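Anabena Tic22 (Anabaena sp., PDB 4EV1) probably acts as a chaperone in protein transport, as a thylakoid-associated cyanobacterial member of the Tic22-like family. Local coordinates at residues I16-N21 with T81-G86; K10-P15 with L85-Q90; S43-Y48 with L102-K107; F162-D167 with P211-R216; F130-M135 with D188-L193. All coordinates share one frame; numbering follows the deposited sequence.

Contact 1 of 5, residues I16-N21 with T81-G86; sequences IYLVTN and TAVPLG
An antiparallel two-stranded ribbon joins Ile16-Thr20 to Thr81-Pro84, the second strand running straight into helix 85-94. Ile16 and Val83 form one hydrogen-bonded pair, Ile16 N to Val83 O at 2.8 Å and Val83 N to Ile16 O at 2.9 Å. Leu18 and Thr81 form the next, with Leu18 N to Thr81 O at 2.9 Å and nearly straight (176°). Between them lies the non-hydrogen-bonded pair of Tyr17 and Ala82, where Ala82 CB rests against Tyr17 CE1 at 3.9 Å. On the other face Leu18 CD1 reaches Val83 CG2 at 3.8 Å, and Ile16 CG1 packs on Leu85 CB at 3.7 Å. At the far end the hydroxyls of Thr20 and Thr81 meet, OG1 to OG1 at 2.7 Å. Thr20 OG1, turned between its backbone N and carbonyl carbon (chi1 77°), donates to Asn21 O in the carbonyl plane, on a lone pair. A valine in place of Thr20 would probably leave Asn21 O and the Thr81 hydroxyl without this shared partner. Ile16 and Leu18 lie against Ala47 of strand 43-48 and, with Leu85, against Phe104 and Phe106 of strand 102-107, while Tyr17 and Val19 face helix 51-63.

Contact 2 of 5, residues K10-P15 with L85-Q90; sequences KLDSVP and LGVIYQ
Val14 O receives Leu85 N, the first amide of helix 85-94, at 2.8 Å. The donor sits almost on the C=O axis (175° at the oxygen), though the N-H itself is bent to 148°. A type I turn from Leu11 to Val14 presents this carbonyl, closed by Val14 N to Leu11 O at 3.0 Å. Leu11 O also lies 3.3 Å from Leu85 CB, and Val14 CB meets Leu85 CB at 4.1 Å, which sets the start of the helix against the turn. Leu11 packs between Leu85 and Tyr89, one helical turn apart. Its CG stands opposite the carbonyl carbon (chi1 -65°), which sends CD2 to Leu85 CD2 at 4.0 Å and CD1 over one face of the Tyr89 ring. That CH-pi contact puts Leu11 CD1 3.9 Å from the Tyr89 centroid, displaced toward CG, and the two side chains meet at about a right angle. Tyr89 is anchored beyond this by its hydroxyl, bonded to Gln197 and Glu4. Asp12, in the turn, lies beside the start of helix 85-94, and its OD2 makes a salt bridge with Lys8. The arrangement is a helix-turn-strand connection in which the turn after helix 4-11 packs against the N-terminal turns of helix 85-94.

Contact 3 of 5, residues S43-Y48 with L102-K107; sequences SITGAY and LLFAFK
Strands 43-48 and 102-107 run parallel, with Ser43 level with Leu102 and Tyr48 level with Lys107. They are the parallel half of a mixed sheet, strand 43-48 lying between strands 28-30 and 102-107. Five backbone bonds stitch them, the shortest Ala47 N to Ala105 O at 2.6 Å. On the face of Thr45, Ala47, Phe104 and Phe106, the methyl Thr45 CG2 touches Phe104 CD2 at 3.4 Å, the two side chains lying alongside and pointing the same way. Thr45 holds OG1 opposite its own backbone N (chi1 -165°), leaving CG2 to meet the ring while OG1 bonds to Leu27 O. Ala47 CB sits 4.0 Å above the plane of the Phe106 ring, toward its rim. Leu102 CD1 leans on Ser43 OG at 3.6 Å. On the other face Ile44 CD1 meets Ala105 CB at 4.2 Å, and Tyr48 CD2 meets Lys107 CB at 4.0 Å. The amine of Lys107 turns away to salt bridges with Glu53 and Asp110. Farther out, Phe104 and Phe106 are backed by Ile88 of helix 85-94, Ala47 by Ile16 and Leu18, and Tyr48 by helix 51-63. Both faces thus pack mainly through apolar and aromatic groups, the Lys107 charge being probably neutralised, and Phe106 N on the outer strand hydrogen-bonds 2-[N-cyclohexylamino]ethane sulfonic acid, probably from the crystallisation liquor, consistent with an edge able to take a further partner.

Contact 4 of 5, residues F162-D167 with P211-R216; sequences FLSKQD and PSPESR. With EDO (1,2-ethanediol), chain G.
The guanidinium of Arg216 turns its edge to Asp167, while one of its faces is covered by Pro213 CA, 3.6 Å above the plane and toward the rim. The salt bridge is end-on and twofold. Arg216 NH1 reaches Asp167 OD2 at 2.9 Å, and NH2 holds OD1 more loosely at 3.3 Å. The oxygen OD2 lies in the guanidinium plane, but NH1 meets it from above the carboxylate, for the two planes are turned 57° apart. A bend at chi3 (-53°) brings the group back over its own helix start, where NH1 also donates to Pro211 O at 2.9 Å. NH1 therefore ties both segments at once. Replacing Arg216 by leucine would probably leave the Asp167 carboxylate without its countercharge and Pro211 O without this donor. Pro213 wedges beneath, its CD 3.5 Å from Asp167 OD2 and its CG 3.8 Å from Gln166 NE2. That amide is steadied by donating to Ser164 OG, which is itself bonded to Glu112. An ethanediol, probably from the crystallisation liquor, donates a hydrogen bond from its O1 to Glu214 OE1; its approach to Ser212 is too close to be trusted. Two helix starts meet here: Ser164 and Ser212 occupy the N-cap positions, and Ser212 OG accepts Ser215 N at 3.1 Å, a classic serine N-cap.

Contact 5 of 5, residues F130-M135 with D188-L193; sequences FKSVPM and DIDGVL
Asp188, Met135 and Ile189 carry most of a junction where strand 183-188 ends beside strand 134-139 and helix 189-198 begins. Asp188 is the N-cap of that helix. With CG between the backbone N and the carbonyl carbon (chi1 65°), its OD1 takes Gly191 N at 2.8 Å. Its CB is enclosed by the other segment, 4.0 Å from Phe130 CZ and 4.0 Å from Ser132 CB, the Phe130 ring and the carboxylate standing 68° apart. Asp188 CA approaches Val133 O at 3.3 Å in a CA-H...O contact, and the same carbonyl accepts Ile189 N at 3.1 Å, so that Val133 O holds the chain just where strand passes into helix. Ile189 divides its branches between two neighbours. Its CD1 meets Met135 SD at 3.4 Å, and its CG2 packs on Val133 CB at 3.9 Å. The thioether of Met135 also touches Val192 one turn on, and Met135 and Ile189 both continue onto Leu209 of strand 207-210. Behind the opposite end, Phe130 and Pro134 rest on helix 110-121. Farther along the helix start Asp190 reaches back across the contact. Its OD1 binds the nitrogen of a sulfonic acid molecule, probably from the crystallisation liquor, while its OD2 accepts the Ser132 hydroxyl in a bond whose very short length, Ser132 OG to Asp190 OD2 at 2.5 Å, is to be read with caution.

How the contacts relate
The five contacts lie within one Tic22-like chain and fall into two groups along it. Contacts 1, 2 and 3 come first: contacts 1 and 2 share Leu85 and Gly86 on helix 85-94, their centres 10 Å apart, and contact 3 alternates with both in sequence. Strand 15-20 meets strand 43-48 through Tyr17 N and Tyr48 O. Contacts 4 and 5 follow, interleaved with each other and joined where Leu163 packs on Met135. The groups meet through Tyr17 and Ser215, Val14 and Leu163, Leu11 and Leu193, and Phe106 and Val133. Through these touches they pack into one body, spanned by contacts 3 and 4, 21 Å apart between centres on opposite sides of the chain's centre.

Contact 1 of 5, residues I16-N21 with T81-G86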
# COMPACT_ATOMS: atom_id res chain seq x y z
N ILE A 16 4.72 3.20 3.81
CA ILE A 16 5.25 1.94 3.42
C ILE A 16 6.45 1.74 4.33
O ILE A 16 7.19 2.69 4.58
CB ILE A 16 5.70 1.99 1.94
CG1 ILE A 16 4.51 2.34 1.04
CG2 ILE A 16 6.41 0.66 1.52
CD1 ILE A 16 3.40 1.31 0.96
N TYR A 17 6.65 0.54 4.83
CA TYR A 17 7.79 0.29 5.77
C TYR A 17 8.93 -0.49 5.07
O TYR A 17 8.71 -1.54 4.52
CB TYR A 17 7.24 -0.43 6.98
CG TYR A 17 6.13 0.36 7.62
CD1 TYR A 17 6.40 1.50 8.35
CD2 TYR A 17 4.81 0.00 7.44
CE1 TYR A 17 5.40 2.24 8.92
CE2 TYR A 17 3.78 0.77 8.00
CZ TYR A 17 4.09 1.91 8.74
OH TYR A 17 3.10 2.68 9.32
N LEU A 18 10.12 0.10 5.01
CA LEU A 18 11.27 -0.45 4.38
C LEU A 18 12.21 -0.93 5.47
O LEU A 18 12.20 -0.37 6.58
CB LEU A 18 11.95 0.59 3.53
CG LEU A 18 11.17 1.11 2.32
CD1 LEU A 18 12.13 1.98 1.48
CD2 LEU A 18 10.51 -0.05 1.47
N VAL A 19 12.92 -2.01 5.19
CA VAL A 19 14.02 -2.46 6.03
C VAL A 19 15.29 -1.80 5.53
O VAL A 19 15.75 -2.02 4.38
CB VAL A 19 14.15 -3.98 6.07
CG1 VAL A 19 15.43 -4.39 6.86
CG2 VAL A 19 12.95 -4.62 6.70
N THR A 20 15.89 -0.98 6.40
CA THR A 20 16.98 -0.08 5.99
C THR A 20 18.11 -0.04 6.98
O THR A 20 17.93 -0.53 8.09
CB THR A 20 16.51 1.36 5.77
OG1 THR A 20 16.32 2.02 7.02
CG2 THR A 20 15.21 1.44 4.97
N ASN A 21 19.26 0.54 6.60
CA ASN A 21 20.27 0.86 7.61
C ASN A 21 19.85 2.13 8.35
O ASN A 21 18.73 2.67 8.14
CB ASN A 21 21.72 0.92 7.02
CG ASN A 21 21.95 2.10 6.10
OD1 ASN A 21 21.10 2.97 5.96
ND2 ASN A 21 23.12 2.15 5.50
N THR A 81 12.25 1.98 8.29
CA THR A 81 12.02 3.36 7.88
C THR A 81 10.65 3.46 7.21
O THR A 81 10.31 2.65 6.34
CB THR A 81 13.16 3.80 6.95
OG1 THR A 81 14.40 3.73 7.68
CG2 THR A 81 12.94 5.20 6.43
N ALA A 82 9.89 4.46 7.61
CA ALA A 82 8.57 4.75 7.04
C ALA A 82 8.71 5.75 5.85
O ALA A 82 9.34 6.80 5.98
CB ALA A 82 7.68 5.31 8.14
N VAL A 83 8.23 5.35 4.68
CA VAL A 83 8.30 6.17 3.45
C VAL A 83 6.84 6.34 2.90
O VAL A 83 6.09 5.36 2.78
CB VAL A 83 9.20 5.47 2.38
CG1 VAL A 83 9.39 6.34 1.06
CG2 VAL A 83 10.59 5.03 3.04
N PRO A 84 6.44 7.56 2.54
CA PRO A 84 5.16 7.70 1.92
C PRO A 84 5.11 6.94 0.57
O PRO A 84 6.05 6.92 -0.18
CB PRO A 84 5.02 9.23 1.70
CG PRO A 84 6.17 9.87 2.32
CD PRO A 84 7.18 8.84 2.63
N LEU A 85 3.99 6.31 0.29
CA LEU A 85 3.87 5.51 -0.94
C LEU A 85 4.08 6.30 -2.21
O LEU A 85 4.68 5.78 -3.15
CB LEU A 85 2.54 4.78 -0.97
CG LEU A 85 2.18 3.97 -2.22
CD1 LEU A 85 3.18 2.82 -2.47
CD2 LEU A 85 0.79 3.42 -1.96
N GLY A 86 3.67 7.58 -2.22
CA GLY A 86 3.88 8.43 -3.40
C GLY A 86 5.31 8.72 -3.74
O GLY A 86 5.66 8.84 -4.91

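Contact 2 of 5, residues K10-P15 with L85-Q90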
# COMPACT_ATOMS: atom_id res chain seq x y z
N LYS A 10 -2.01 11.75 -3.19
CA LYS A 10 -3.03 10.79 -2.75
C LYS A 10 -2.33 9.55 -2.19
O LYS A 10 -2.65 9.08 -1.11
CB LYS A 10 -3.98 10.40 -3.89
CG LYS A 10 -4.99 11.53 -4.29
CD LYS A 10 -6.02 11.01 -5.23
CE LYS A 10 -6.97 12.09 -5.69
NZ LYS A 10 -7.63 12.71 -4.53
N LEU A 11 -1.38 9.03 -2.95
CA LEU A 11 -0.59 7.87 -2.52
C LEU A 11 0.20 8.12 -1.23
O LEU A 11 0.41 7.20 -0.42
CB LEU A 11 0.36 7.43 -3.63
CG LEU A 11 -0.26 6.91 -4.91
CD1 LEU A 11 0.80 6.63 -6.02
CD2 LEU A 11 -1.13 5.68 -4.63
N ASP A 12 0.68 9.35 -1.04
CA ASP A 12 1.48 9.71 0.12
C ASP A 12 0.76 9.57 1.48
O ASP A 12 1.40 9.58 2.52
CB ASP A 12 1.99 11.15 0.01
CG ASP A 12 3.24 11.29 -0.85
OD1 ASP A 12 3.79 10.28 -1.32
OD2 ASP A 12 3.69 12.44 -1.05
N SER A 13 -0.56 9.46 1.46
CA SER A 13 -1.31 9.18 2.70
C SER A 13 -0.85 7.88 3.35
O SER A 13 -1.04 7.68 4.52
CB SER A 13 -2.78 8.95 2.38
OG SER A 13 -3.41 10.16 2.08
N VAL A 14 -0.35 6.97 2.51
CA VAL A 14 -0.10 5.59 2.91
C VAL A 14 1.37 5.43 3.23
O VAL A 14 2.21 5.63 2.34
CB VAL A 14 -0.51 4.64 1.79
CG1 VAL A 14 -0.32 3.19 2.17
CG2 VAL A 14 -1.99 4.89 1.35
N PRO A 15 1.71 5.07 4.46
CA PRO A 15 3.12 4.78 4.74
C PRO A 15 3.50 3.35 4.32
O PRO A 15 2.72 2.42 4.46
CB PRO A 15 3.23 4.95 6.25
CG PRO A 15 1.92 4.62 6.76
CD PRO A 15 0.88 4.92 5.66
N LEU A 85 3.99 6.31 0.29
CA LEU A 85 3.87 5.51 -0.94
C LEU A 85 4.08 6.30 -2.21
O LEU A 85 4.68 5.78 -3.15
CB LEU A 85 2.54 4.78 -0.97
CG LEU A 85 2.18 3.97 -2.22
CD1 LEU A 85 3.18 2.82 -2.47
CD2 LEU A 85 0.79 3.42 -1.96
N GLY A 86 3.67 7.58 -2.22
CA GLY A 86 3.88 8.43 -3.40
C GLY A 86 5.31 8.72 -3.74
O GLY A 86 5.66 8.84 -4.91
N VAL A 87 6.18 8.74 -2.73
CA VAL A 87 7.61 8.89 -2.96
C VAL A 87 8.18 7.68 -3.69
O VAL A 87 8.95 7.81 -4.63
CB VAL A 87 8.35 9.08 -1.62
CG1 VAL A 87 9.86 9.14 -1.84
CG2 VAL A 87 7.86 10.39 -0.93
N ILE A 88 7.80 6.49 -3.27
CA ILE A 88 8.18 5.28 -3.97
C ILE A 88 7.61 5.24 -5.39
O ILE A 88 8.34 4.91 -6.33
CB ILE A 88 7.76 4.02 -3.15
CG1 ILE A 88 8.53 3.99 -1.82
CG2 ILE A 88 8.05 2.74 -3.95
CD1 ILE A 88 8.12 2.84 -0.92
N TYR A 89 6.33 5.52 -5.55
CA TYR A 89 5.69 5.62 -6.86
C TYR A 89 6.51 6.57 -7.78
O TYR A 89 6.95 6.19 -8.88
CB TYR A 89 4.27 6.18 -6.71
CG TYR A 89 3.56 6.49 -8.03
CD1 TYR A 89 3.18 5.48 -8.89
CD2 TYR A 89 3.31 7.81 -8.41
CE1 TYR A 89 2.54 5.76 -10.11
CE2 TYR A 89 2.69 8.11 -9.60
CZ TYR A 89 2.28 7.09 -10.45
OH TYR A 89 1.66 7.41 -11.64
N GLN A 90 6.74 7.78 -7.29
CA GLN A 90 7.48 8.79 -8.05
C GLN A 90 8.87 8.33 -8.42
O GLN A 90 9.30 8.44 -9.57
CB GLN A 90 7.51 10.11 -7.25
CG GLN A 90 8.27 11.23 -7.93
CD GLN A 90 8.35 12.45 -7.05
OE1 GLN A 90 9.09 12.48 -6.05
NE2 GLN A 90 7.56 13.45 -7.39

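Contact 3 of 5, residues S43-Y48 with L102-K107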
# COMPACT_ATOMS: atom_id res chain seq x y z
N SER A 43 18.64 -3.83 -8.37
CA SER A 43 18.43 -4.55 -7.12
C SER A 43 16.96 -4.47 -6.72
O SER A 43 16.18 -3.74 -7.32
CB SER A 43 19.38 -4.02 -6.05
OG SER A 43 19.17 -2.64 -5.85
N ILE A 44 16.58 -5.31 -5.76
CA ILE A 44 15.20 -5.40 -5.33
C ILE A 44 15.12 -5.42 -3.79
O ILE A 44 15.89 -6.12 -3.14
CB ILE A 44 14.47 -6.63 -5.95
CG1 ILE A 44 12.96 -6.56 -5.65
CG2 ILE A 44 15.13 -7.96 -5.52
CD1 ILE A 44 12.08 -7.67 -6.30
N THR A 45 14.20 -4.61 -3.26
CA THR A 45 13.93 -4.53 -1.82
C THR A 45 12.50 -4.91 -1.50
O THR A 45 11.55 -4.72 -2.29
CB THR A 45 14.30 -3.13 -1.23
OG1 THR A 45 14.35 -3.20 0.21
CG2 THR A 45 13.28 -2.04 -1.65
N GLY A 46 12.32 -5.43 -0.29
CA GLY A 46 11.03 -5.89 0.14
C GLY A 46 10.32 -4.92 1.01
O GLY A 46 10.76 -4.75 2.19
N ALA A 47 9.24 -4.31 0.49
CA ALA A 47 8.49 -3.28 1.19
C ALA A 47 7.32 -3.95 1.94
O ALA A 47 6.85 -5.03 1.54
CB ALA A 47 7.99 -2.17 0.23
N TYR A 48 6.87 -3.30 3.00
CA TYR A 48 5.82 -3.83 3.87
C TYR A 48 4.72 -2.82 4.10
O TYR A 48 4.98 -1.64 4.38
CB TYR A 48 6.41 -4.19 5.24
CG TYR A 48 7.39 -5.35 5.23
CD1 TYR A 48 8.76 -5.13 4.98
CD2 TYR A 48 6.98 -6.64 5.49
CE1 TYR A 48 9.69 -6.20 4.97
CE2 TYR A 48 7.90 -7.71 5.47
CZ TYR A 48 9.24 -7.48 5.21
OH TYR A 48 10.15 -8.52 5.19
N LEU A 102 16.39 0.58 -8.56
CA LEU A 102 15.87 -0.20 -7.45
C LEU A 102 14.39 -0.54 -7.68
O LEU A 102 13.57 0.35 -7.91
CB LEU A 102 16.01 0.56 -6.10
CG LEU A 102 15.42 -0.10 -4.82
CD1 LEU A 102 16.13 -1.40 -4.49
CD2 LEU A 102 15.52 0.87 -3.63
N LEU A 103 14.05 -1.82 -7.56
CA LEU A 103 12.69 -2.27 -7.62
C LEU A 103 12.18 -2.57 -6.21
O LEU A 103 12.96 -2.80 -5.32
CB LEU A 103 12.60 -3.51 -8.50
CG LEU A 103 13.11 -3.31 -9.95
CD1 LEU A 103 12.91 -4.57 -10.79
CD2 LEU A 103 12.38 -2.15 -10.61
N PHE A 104 10.88 -2.58 -6.04
CA PHE A 104 10.25 -2.87 -4.75
C PHE A 104 9.21 -3.98 -4.90
O PHE A 104 8.35 -3.95 -5.83
CB PHE A 104 9.52 -1.63 -4.23
CG PHE A 104 10.37 -0.44 -4.02
CD1 PHE A 104 10.79 0.34 -5.09
CD2 PHE A 104 10.75 -0.06 -2.73
CE1 PHE A 104 11.59 1.48 -4.88
CE2 PHE A 104 11.53 1.04 -2.52
CZ PHE A 104 11.97 1.82 -3.59
N ALA A 105 9.25 -4.95 -3.99
CA ALA A 105 8.21 -5.96 -3.86
C ALA A 105 7.37 -5.60 -2.66
O ALA A 105 7.97 -5.24 -1.63
CB ALA A 105 8.84 -7.32 -3.67
N PHE A 106 6.04 -5.57 -2.78
CA PHE A 106 5.15 -5.14 -1.68
C PHE A 106 4.46 -6.31 -0.97
O PHE A 106 3.78 -7.11 -1.60
CB PHE A 106 4.10 -4.14 -2.16
CG PHE A 106 4.66 -2.81 -2.58
CD1 PHE A 106 5.28 -2.67 -3.80
CD2 PHE A 106 4.55 -1.69 -1.76
CE1 PHE A 106 5.80 -1.44 -4.20
CE2 PHE A 106 5.06 -0.48 -2.17
CZ PHE A 106 5.69 -0.38 -3.39
N LYS A 107 4.61 -6.38 0.35
CA LYS A 107 3.97 -7.40 1.20
C LYS A 107 2.73 -6.85 1.87
O LYS A 107 2.82 -5.98 2.78
CB LYS A 107 4.96 -7.88 2.27
CG LYS A 107 4.44 -8.93 3.29
CD LYS A 107 3.96 -10.21 2.67
CE LYS A 107 3.51 -11.24 3.72
NZ LYS A 107 2.65 -10.60 4.77

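Contact 4 of 5, residues F162-D167 with P211-R216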
# COMPACT_ATOMS: atom_id res chain seq x y z
N PHE A 162 -10.02 1.94 1.64
CA PHE A 162 -9.36 1.49 2.85
C PHE A 162 -8.36 0.41 2.56
O PHE A 162 -8.64 -0.56 1.83
CB PHE A 162 -10.39 0.96 3.85
CG PHE A 162 -11.42 2.00 4.25
CD1 PHE A 162 -11.12 2.99 5.20
CD2 PHE A 162 -12.67 2.00 3.66
CE1 PHE A 162 -12.08 3.95 5.55
CE2 PHE A 162 -13.63 2.94 4.02
CZ PHE A 162 -13.34 3.91 4.96
N LEU A 163 -7.19 0.54 3.17
CA LEU A 163 -6.20 -0.53 3.12
C LEU A 163 -6.54 -1.63 4.15
O LEU A 163 -5.99 -2.76 4.08
CB LEU A 163 -4.80 0.01 3.38
CG LEU A 163 -4.00 0.62 2.23
CD1 LEU A 163 -3.71 -0.45 1.13
CD2 LEU A 163 -4.64 1.87 1.64
N SER A 164 -7.45 -1.33 5.07
CA SER A 164 -7.86 -2.29 6.05
C SER A 164 -9.37 -2.60 6.01
O SER A 164 -10.20 -1.71 6.14
CB SER A 164 -7.45 -1.81 7.42
OG SER A 164 -7.75 -2.83 8.31
N LYS A 165 -9.69 -3.87 5.88
CA LYS A 165 -11.06 -4.30 5.77
C LYS A 165 -11.92 -3.91 6.95
O LYS A 165 -13.03 -3.56 6.76
CB LYS A 165 -11.15 -5.78 5.51
CG LYS A 165 -12.49 -6.23 5.14
CD LYS A 165 -12.62 -7.60 5.52
CE LYS A 165 -13.86 -7.79 6.28
NZ LYS A 165 -14.88 -8.18 5.30
N GLN A 166 -11.37 -3.95 8.14
CA GLN A 166 -12.10 -3.56 9.36
C GLN A 166 -12.60 -2.13 9.30
O GLN A 166 -13.70 -1.83 9.77
CB GLN A 166 -11.26 -3.79 10.63
CG GLN A 166 -10.11 -2.81 10.75
CD GLN A 166 -9.08 -3.19 11.82
OE1 GLN A 166 -9.37 -3.08 13.02
NE2 GLN A 166 -7.87 -3.58 11.38
N ASP A 167 -11.82 -1.23 8.70
CA ASP A 167 -12.25 0.15 8.52
C ASP A 167 -13.40 0.23 7.51
O ASP A 167 -14.30 1.03 7.70
CB ASP A 167 -11.12 1.05 8.01
CG ASP A 167 -10.07 1.33 9.07
OD1 ASP A 167 -10.42 1.69 10.22
OD2 ASP A 167 -8.90 1.19 8.73
N PRO A 211 -4.87 4.50 5.16
CA PRO A 211 -4.09 3.37 5.66
C PRO A 211 -4.66 2.70 6.91
O PRO A 211 -5.67 3.11 7.44
CB PRO A 211 -2.75 4.01 5.95
CG PRO A 211 -3.10 5.42 6.35
CD PRO A 211 -4.28 5.80 5.54
N SER A 212 -4.01 1.65 7.35
CA SER A 212 -4.51 0.80 8.42
C SER A 212 -4.55 1.57 9.74
O SER A 212 -3.91 2.61 9.86
CB SER A 212 -3.55 -0.35 8.59
OG SER A 212 -2.31 0.16 9.12
N PRO A 213 -5.33 1.08 10.72
CA PRO A 213 -5.39 1.80 12.01
C PRO A 213 -4.00 1.95 12.64
O PRO A 213 -3.70 2.99 13.26
CB PRO A 213 -6.29 0.92 12.89
CG PRO A 213 -7.10 0.14 11.98
CD PRO A 213 -6.30 -0.03 10.68
N GLU A 214 -3.20 0.91 12.50
CA GLU A 214 -1.85 0.91 13.06
C GLU A 214 -0.97 1.99 12.42
O GLU A 214 -0.23 2.67 13.12
CB GLU A 214 -1.20 -0.45 12.92
CG GLU A 214 -1.91 -1.57 13.69
CD GLU A 214 -3.22 -2.14 13.05
OE1 GLU A 214 -3.58 -1.85 11.88
OE2 GLU A 214 -3.91 -2.92 13.76
N SER A 215 -1.06 2.13 11.10
CA SER A 215 -0.30 3.18 10.39
C SER A 215 -0.80 4.58 10.74
O SER A 215 -0.02 5.53 10.81
CB SER A 215 -0.35 2.91 8.87
OG SER A 215 0.58 1.90 8.54
N ARG A 216 -2.12 4.73 10.88
CA ARG A 216 -2.69 6.05 11.23
C ARG A 216 -2.18 6.49 12.60
O ARG A 216 -1.78 7.64 12.76
CB ARG A 216 -4.23 6.00 11.24
CG ARG A 216 -4.84 5.84 9.85
CD ARG A 216 -6.29 6.24 9.85
NE ARG A 216 -7.10 5.54 10.88
CZ ARG A 216 -7.73 4.38 10.70
NH1 ARG A 216 -7.60 3.69 9.56
NH2 ARG A 216 -8.49 3.87 11.67
C1 EDO G . -0.83 -3.08 10.31
O1 EDO G . -2.05 -3.71 9.92
C2 EDO G . -0.88 -1.69 9.67
O2 EDO G . -0.39 -1.60 8.32

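Contact 5 of 5, residues F130-M135 with D188-L193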
# COMPACT_ATOMS: atom_id res chain seq x y z
N PHE A 130 -4.84 -14.16 -3.85
CA PHE A 130 -4.91 -12.71 -4.12
C PHE A 130 -3.55 -12.07 -4.44
O PHE A 130 -2.60 -12.16 -3.67
CB PHE A 130 -5.56 -11.96 -2.95
CG PHE A 130 -6.06 -10.59 -3.32
CD1 PHE A 130 -7.31 -10.43 -3.90
CD2 PHE A 130 -5.27 -9.46 -3.12
CE1 PHE A 130 -7.79 -9.15 -4.25
CE2 PHE A 130 -5.72 -8.18 -3.47
CZ PHE A 130 -6.99 -8.02 -4.04
N LYS A 131 -3.50 -11.40 -5.59
CA LYS A 131 -2.32 -10.64 -5.99
C LYS A 131 -2.41 -9.16 -5.60
O LYS A 131 -3.47 -8.54 -5.60
CB LYS A 131 -2.10 -10.75 -7.51
CG LYS A 131 -1.99 -12.19 -8.03
CD LYS A 131 -2.25 -12.25 -9.53
CE LYS A 131 -1.75 -13.55 -10.15
NZ LYS A 131 -2.06 -13.54 -11.61
N SER A 132 -1.27 -8.61 -5.26
CA SER A 132 -1.14 -7.18 -4.97
C SER A 132 -1.72 -6.86 -3.59
O SER A 132 -2.14 -7.75 -2.83
CB SER A 132 -1.80 -6.33 -6.09
OG SER A 132 -1.41 -4.96 -6.00
N VAL A 133 -1.75 -5.56 -3.29
CA VAL A 133 -2.21 -5.06 -1.99
C VAL A 133 -3.69 -4.78 -2.13
O VAL A 133 -4.07 -3.99 -2.97
CB VAL A 133 -1.52 -3.75 -1.62
CG1 VAL A 133 -1.99 -3.24 -0.26
CG2 VAL A 133 0.03 -3.93 -1.61
N PRO A 134 -4.54 -5.43 -1.33
CA PRO A 134 -5.97 -5.13 -1.52
C PRO A 134 -6.36 -3.78 -0.93
O PRO A 134 -5.62 -3.21 -0.11
CB PRO A 134 -6.68 -6.27 -0.77
CG PRO A 134 -5.70 -6.78 0.19
CD PRO A 134 -4.31 -6.49 -0.34
N MET A 135 -7.48 -3.27 -1.43
CA MET A 135 -8.16 -2.10 -0.86
C MET A 135 -9.67 -2.40 -0.85
O MET A 135 -10.18 -3.23 -1.61
CB MET A 135 -7.87 -0.87 -1.69
CG MET A 135 -6.38 -0.55 -1.86
SD MET A 135 -6.09 1.06 -2.63
CE MET A 135 -6.28 2.11 -1.25
N ASP A 188 -7.63 -3.52 -5.77
CA ASP A 188 -6.21 -3.55 -5.45
C ASP A 188 -5.53 -2.29 -5.92
O ASP A 188 -6.03 -1.60 -6.80
CB ASP A 188 -5.52 -4.80 -6.00
CG ASP A 188 -5.50 -4.86 -7.47
OD1 ASP A 188 -5.01 -3.91 -8.08
OD2 ASP A 188 -5.96 -5.88 -8.03
N ILE A 189 -4.41 -1.99 -5.27
CA ILE A 189 -3.73 -0.72 -5.47
C ILE A 189 -3.26 -0.48 -6.91
O ILE A 189 -3.29 0.65 -7.39
CB ILE A 189 -2.54 -0.57 -4.50
CG1 ILE A 189 -2.01 0.86 -4.52
CG2 ILE A 189 -1.41 -1.51 -4.87
CD1 ILE A 189 -2.98 1.80 -3.85
N ASP A 190 -2.82 -1.52 -7.59
CA ASP A 190 -2.43 -1.37 -9.01
C ASP A 190 -3.63 -0.97 -9.90
O ASP A 190 -3.52 -0.11 -10.74
CB ASP A 190 -1.80 -2.66 -9.51
CG ASP A 190 -0.45 -2.95 -8.84
OD1 ASP A 190 0.50 -2.22 -9.16
OD2 ASP A 190 -0.37 -3.87 -7.98
N GLY A 191 -4.78 -1.57 -9.67
CA GLY A 191 -5.98 -1.26 -10.45
C GLY A 191 -6.52 0.15 -10.23
O GLY A 191 -6.87 0.84 -11.19
N VAL A 192 -6.60 0.55 -8.97
CA VAL A 192 -6.97 1.92 -8.59
C VAL A 192 -5.98 2.89 -9.23
O VAL A 192 -6.37 3.84 -9.91
CB VAL A 192 -6.99 2.09 -7.08
CG1 VAL A 192 -7.07 3.58 -6.67
CG2 VAL A 192 -8.12 1.30 -6.46
N LEU A 193 -4.68 2.64 -9.07
CA LEU A 193 -3.69 3.58 -9.63
C LEU A 193 -3.86 3.76 -11.17
O LEU A 193 -3.82 4.89 -11.69
CB LEU A 193 -2.27 3.13 -9.23
CG LEU A 193 -1.13 4.03 -9.71
CD1 LEU A 193 -1.16 5.38 -8.98
CD2 LEU A 193 0.19 3.31 -9.51